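Local coordinates for protein (lectin) (Hyacinthoides hispanica, PDB 1B2P), which binds mannose as a tetrameric bulb lectin of the monocot mannose-binding family, probably recognising mannose-bearing glycans, at residues L17-S22 and F34-T38; T29-R33 and Y45-N49. All coordinates share one frame; numbering follows the deposited sequence.

Contact 1: residues L17-S22 and F34-T38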
loop_
_atom_site.group_PDB
_atom_site.type_symbol
_atom_site.label_atom_id
_atom_site.label_comp_id
_atom_site.label_asym_id
_atom_site.label_seq_id
_atom_site.Cartn_x
_atom_site.Cartn_y
_atom_site.Cartn_z
ATOM N N LEU A 17 -14.965 0.153 12.957
ATOM C CA LEU A 17 -14.909 1.296 12.043
ATOM C C LEU A 17 -15.681 2.471 12.715
ATOM O O LEU A 17 -16.871 2.259 12.881
ATOM C CB LEU A 17 -15.676 0.893 10.802
ATOM C CG LEU A 17 -15.042 0.187 9.641
ATOM C CD1 LEU A 17 -16.007 0.328 8.436
ATOM C CD2 LEU A 17 -13.673 0.735 9.251
ATOM N N HIS A 18 -14.896 3.416 13.107
ATOM C CA HIS A 18 -15.559 4.595 13.727
ATOM C C HIS A 18 -16.003 5.419 12.545
ATOM O O HIS A 18 -15.756 5.304 11.377
ATOM C CB HIS A 18 -14.446 5.412 14.456
ATOM C CG HIS A 18 -13.899 4.671 15.633
ATOM N ND1 HIS A 18 -14.585 4.530 16.817
ATOM C CD2 HIS A 18 -12.727 3.993 15.780
ATOM C CE1 HIS A 18 -13.886 3.803 17.666
ATOM N NE2 HIS A 18 -12.757 3.484 17.061
ATOM N N ALA A 19 -16.873 6.453 12.932
ATOM C CA ALA A 19 -17.391 7.353 11.928
ATOM C C ALA A 19 -16.353 8.015 11.070
ATOM O O ALA A 19 -15.267 8.457 11.570
ATOM C CB ALA A 19 -18.175 8.513 12.666
ATOM N N THR A 20 -16.520 8.097 9.780
ATOM C CA THR A 20 -15.685 8.557 8.731
ATOM C C THR A 20 -14.632 7.512 8.278
ATOM O O THR A 20 -13.950 7.842 7.328
ATOM C CB THR A 20 -14.806 9.828 9.035
ATOM O OG1 THR A 20 -13.854 9.655 10.043
ATOM C CG2 THR A 20 -15.809 10.844 9.589
ATOM N N GLU A 21 -14.494 6.471 9.091
ATOM C CA GLU A 21 -13.484 5.471 8.617
ATOM C C GLU A 21 -14.096 4.509 7.572
ATOM O O GLU A 21 -15.303 4.227 7.608
ATOM C CB GLU A 21 -13.046 4.675 9.880
ATOM C CG GLU A 21 -12.245 5.618 10.804
ATOM C CD GLU A 21 -11.776 4.880 12.049
ATOM O OE1 GLU A 21 -12.198 3.837 12.492
ATOM O OE2 GLU A 21 -10.799 5.466 12.673
ATOM N N SER A 22 -13.108 3.846 6.893
ATOM C CA SER A 22 -13.702 2.995 5.782
ATOM C C SER A 22 -12.736 1.851 5.497
ATOM O O SER A 22 -11.538 1.916 5.874
ATOM C CB SER A 22 -13.903 3.788 4.546
ATOM O OG SER A 22 -12.642 4.338 4.079
ATOM N N PHE A 34 -16.199 1.065 1.843
ATOM C CA PHE A 34 -17.294 0.609 2.714
ATOM C C PHE A 34 -17.105 1.494 3.930
ATOM O O PHE A 34 -16.150 1.381 4.689
ATOM C CB PHE A 34 -17.026 -0.830 3.185
ATOM C CG PHE A 34 -18.130 -1.545 3.919
ATOM C CD1 PHE A 34 -19.429 -1.641 3.365
ATOM C CD2 PHE A 34 -17.852 -2.098 5.147
ATOM C CE1 PHE A 34 -20.357 -2.344 4.086
ATOM C CE2 PHE A 34 -18.833 -2.792 5.881
ATOM C CZ PHE A 34 -20.069 -2.908 5.331
ATOM N N ILE A 35 -18.003 2.525 4.115
ATOM C CA ILE A 35 -17.716 3.585 5.069
ATOM C C ILE A 35 -18.836 3.756 6.147
ATOM O O ILE A 35 -19.967 3.645 5.822
ATOM C CB ILE A 35 -17.546 4.914 4.301
ATOM C CG1 ILE A 35 -17.338 6.124 5.222
ATOM C CG2 ILE A 35 -18.660 5.121 3.262
ATOM C CD1 ILE A 35 -16.676 7.239 4.421
ATOM N N MET A 36 -18.309 3.957 7.356
ATOM C CA MET A 36 -19.244 4.277 8.479
ATOM C C MET A 36 -19.420 5.801 8.460
ATOM O O MET A 36 -18.469 6.471 8.851
ATOM C CB MET A 36 -18.644 3.749 9.778
ATOM C CG MET A 36 -19.478 4.054 11.066
ATOM S SD MET A 36 -20.936 3.030 11.239
ATOM C CE MET A 36 -22.197 4.083 10.435
ATOM N N GLN A 37 -20.538 6.265 7.926
ATOM C CA GLN A 37 -20.671 7.721 7.810
ATOM C C GLN A 37 -21.108 8.393 9.149
ATOM O O GLN A 37 -21.611 7.739 10.091
ATOM C CB GLN A 37 -21.794 8.039 6.787
ATOM C CG GLN A 37 -21.329 7.460 5.413
ATOM C CD GLN A 37 -22.233 7.834 4.283
ATOM O OE1 GLN A 37 -21.892 7.735 3.069
ATOM N NE2 GLN A 37 -23.503 8.249 4.514
ATOM N N THR A 38 -20.818 9.684 9.077
ATOM C CA THR A 38 -21.145 10.537 10.273
ATOM C C THR A 38 -22.635 10.538 10.566
ATOM O O THR A 38 -23.104 10.577 11.709
ATOM C CB THR A 38 -20.776 12.021 10.029
ATOM O OG1 THR A 38 -19.348 12.086 9.829
ATOM C CG2 THR A 38 -20.920 12.867 11.294
#

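Contact 2: residues T29-R33 and Y45-N49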
loop_
_atom_site.group_PDB
_atom_site.type_symbol
_atom_site.label_atom_id
_atom_site.label_comp_id
_atom_site.label_asym_id
_atom_site.label_seq_id
_atom_site.Cartn_x
_atom_site.Cartn_y
_atom_site.Cartn_z
ATOM N N THR A 29 -10.126 1.504 -12.336
ATOM C CA THR A 29 -10.157 2.867 -11.809
ATOM C C THR A 29 -11.385 3.043 -10.850
ATOM O O THR A 29 -11.603 4.228 -10.511
ATOM C CB THR A 29 -10.512 3.889 -12.946
ATOM O OG1 THR A 29 -11.664 3.434 -13.603
ATOM C CG2 THR A 29 -9.294 3.974 -13.875
ATOM N N HIS A 30 -12.002 1.936 -10.533
ATOM C CA HIS A 30 -13.061 2.110 -9.511
ATOM C C HIS A 30 -12.449 1.986 -8.098
ATOM O O HIS A 30 -11.799 0.978 -7.814
ATOM C CB HIS A 30 -14.072 0.970 -9.627
ATOM C CG HIS A 30 -14.930 1.147 -10.855
ATOM N ND1 HIS A 30 -16.276 1.432 -10.863
ATOM C CD2 HIS A 30 -14.508 1.121 -12.168
ATOM C CE1 HIS A 30 -16.687 1.539 -12.115
ATOM N NE2 HIS A 30 -15.653 1.358 -12.927
ATOM N N VAL A 31 -13.003 2.818 -7.259
ATOM C CA VAL A 31 -12.642 2.787 -5.836
ATOM C C VAL A 31 -13.851 2.184 -5.140
ATOM O O VAL A 31 -14.927 2.832 -5.188
ATOM C CB VAL A 31 -12.250 4.181 -5.390
ATOM C CG1 VAL A 31 -11.966 4.288 -3.900
ATOM C CG2 VAL A 31 -10.993 4.664 -6.156
ATOM N N TYR A 32 -13.627 1.167 -4.322
ATOM C CA TYR A 32 -14.797 0.557 -3.597
ATOM C C TYR A 32 -14.562 0.997 -2.168
ATOM O O TYR A 32 -13.445 0.891 -1.699
ATOM C CB TYR A 32 -14.777 -0.928 -3.683
ATOM C CG TYR A 32 -15.017 -1.483 -5.067
ATOM C CD1 TYR A 32 -15.717 -0.755 -6.032
ATOM C CD2 TYR A 32 -14.581 -2.761 -5.324
ATOM C CE1 TYR A 32 -15.864 -1.356 -7.280
ATOM C CE2 TYR A 32 -14.801 -3.387 -6.579
ATOM C CZ TYR A 32 -15.434 -2.616 -7.514
ATOM O OH TYR A 32 -15.695 -3.210 -8.759
ATOM N N ARG A 33 -15.554 1.651 -1.522
ATOM C CA ARG A 33 -15.315 2.091 -0.151
ATOM C C ARG A 33 -16.487 1.604 0.649
ATOM O O ARG A 33 -17.660 1.756 0.300
ATOM C CB ARG A 33 -15.315 3.643 -0.029
ATOM C CG ARG A 33 -14.036 4.262 -0.586
ATOM C CD ARG A 33 -14.201 5.834 -0.375
ATOM N NE ARG A 33 -15.307 6.251 -1.282
ATOM C CZ ARG A 33 -16.187 7.239 -1.105
ATOM N NH1 ARG A 33 -16.080 7.966 0.016
ATOM N NH2 ARG A 33 -17.163 7.512 -1.991
ATOM N N TYR A 45 -19.851 2.130 -1.481
ATOM C CA TYR A 45 -19.804 2.992 -2.651
ATOM C C TYR A 45 -18.942 2.318 -3.738
ATOM O O TYR A 45 -17.965 1.653 -3.484
ATOM C CB TYR A 45 -19.123 4.286 -2.366
ATOM C CG TYR A 45 -20.044 5.227 -1.587
ATOM C CD1 TYR A 45 -20.985 6.012 -2.266
ATOM C CD2 TYR A 45 -19.966 5.294 -0.212
ATOM C CE1 TYR A 45 -21.755 6.885 -1.485
ATOM C CE2 TYR A 45 -20.741 6.132 0.604
ATOM C CZ TYR A 45 -21.631 6.940 -0.146
ATOM O OH TYR A 45 -22.490 7.730 0.570
ATOM N N ASP A 46 -19.419 2.484 -4.989
ATOM C CA ASP A 46 -18.509 2.174 -6.143
ATOM C C ASP A 46 -18.193 3.518 -6.698
ATOM O O ASP A 46 -19.154 4.166 -7.214
ATOM C CB ASP A 46 -19.259 1.247 -7.106
ATOM C CG ASP A 46 -18.470 0.911 -8.401
ATOM O OD1 ASP A 46 -17.549 1.654 -8.674
ATOM O OD2 ASP A 46 -18.897 -0.113 -8.944
ATOM N N ASN A 47 -17.037 4.097 -6.591
ATOM C CA ASN A 47 -16.827 5.514 -6.873
ATOM C C ASN A 47 -17.734 6.390 -6.041
ATOM O O ASN A 47 -17.791 6.198 -4.824
ATOM C CB ASN A 47 -16.910 5.719 -8.401
ATOM C CG ASN A 47 -15.700 5.125 -9.106
ATOM O OD1 ASN A 47 -15.863 4.865 -10.304
ATOM N ND2 ASN A 47 -14.567 5.041 -8.462
ATOM N N ASN A 48 -18.514 7.296 -6.719
ATOM C CA ASN A 48 -19.394 8.066 -5.858
ATOM C C ASN A 48 -20.798 7.497 -5.828
ATOM O O ASN A 48 -21.620 8.224 -5.258
ATOM C CB ASN A 48 -19.377 9.543 -6.256
ATOM C CG ASN A 48 -18.008 10.145 -5.936
ATOM O OD1 ASN A 48 -17.407 10.491 -6.947
ATOM N ND2 ASN A 48 -17.533 10.227 -4.711
ATOM N N ASN A 49 -21.100 6.315 -6.296
ATOM C CA ASN A 49 -22.453 5.789 -6.369
ATOM C C ASN A 49 -22.668 4.843 -5.194
ATOM O O ASN A 49 -21.970 3.766 -5.074
ATOM C CB ASN A 49 -22.545 5.032 -7.699
ATOM C CG ASN A 49 -22.448 6.067 -8.835
ATOM O OD1 ASN A 49 -23.076 7.158 -8.772
ATOM N ND2 ASN A 49 -21.581 5.756 -9.817
HETATM O O HOH W 1 -15.890 4.809 -3.465
HETATM O O HOH W 2 -17.458 -1.708 -10.384
#

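Contact 1: residues L17-S22 and F34-T38
A type II beta turn from His18 to Glu21 leads from strand 16-18 of one sheet into strand 22-27 of the next, and this turn packs against the end of strand 30-36, chiefly at Met36. Both polar backbone atoms of Met36 are used: its O accepts from Thr20 N at 2.7 Å, and its N donates to Glu21 O at 3.0 Å. Beyond them Ser22 and Ile35 form an antiparallel non-hydrogen-bonded pair, their CB atoms 3.8 Å apart on the same face of the sheet. Met36 sets CG opposite its backbone N (chi1 178°), which lays CG 3.6 Å from Leu17 O; the chain then bends at chi2 and chi3, and its end leads away from the turn. Leu17 CB packs 4.2 Å from Met36 CB, on the buried side. Over the outer side Thr20 and Thr38 lie alongside each other, CG2 of Thr20 3.8 Å from OG1 of Thr38. Within the turn, Glu21 folds its carboxylate back so that OE1 accepts from His18 N at 2.8 Å, met from above the carboxylate plane. The join between two sheets of this beta-prism II lectin fold is therefore fixed by main-chain bonds, with apolar packing beneath and the turn held on its outer side by Glu21 OE1 on His18 N.

Contact 2: residues T29-R33 and Y45-N49
Asn47 O is gripped by Arg33 NH2 at 3.2 Å and by a water at 2.7 Å. The same water accepts from Arg33 NE and donates to Val31 O, which also takes Asn47 N at 2.8 Å. Arg33 bends at chi3 to bring its guanidinium back over the neighbouring strand; Asn47 O lies at the edge in its plane, while NH2 sits over one face of the Tyr45 ring, 3.7 Å from Tyr45 CG, the two planes 23° apart. Arg33 and Tyr45 lie on one face of the hairpin of strands 30-36 and 42-46, where they are an antiparallel hydrogen-bonded pair, and a type II' turn from Asp46 to Asn49 leads on to strand 49-53. On the other face, Asp46 puts CG opposite its backbone N (chi1 176°), and OD1 receives His30 ND1 through its syn lone pair, at an unusually short 2.5 Å and in the imidazole plane. The Asp46 carboxylate stands at 80° to the Tyr32 ring, Asp46 CG lying 3.6 Å from Tyr32 CE1 at the ring edge. A second water joins Asp46 OD2 to Tyr32 OH, and OD2 also forms a salt bridge with Arg103. Val31 packs on Val31 of the second subunit.

Overall arrangement
Strand 30-36 serves both contacts: its end meets the 17-22 turn in contact 1, its beginning pairs with strand 42-46 in contact 2. Both are partly buried. Contact 1, its centre about 9 Å from the chain's centre against about 16 Å for contact 2, buries Leu17, Phe34 and Met36 and exposes Thr20 and Thr38; it relies on backbone bonds and apolar carbons. Contact 2 buries Val31, Tyr32 and Asp46 beside the second subunit, adding charged groups, rings and bridging waters to its ladder of backbone bonds. They meet where Ile35 CG2 packs 3.5 Å from Tyr45 CE2 and Gln37 OE1 lies 2.6 Å from Tyr45 OH, a probable hydrogen bond. Gln37 and Tyr45 begin and end the family's QxDxNxVxY signature, consistent with a mannose site there.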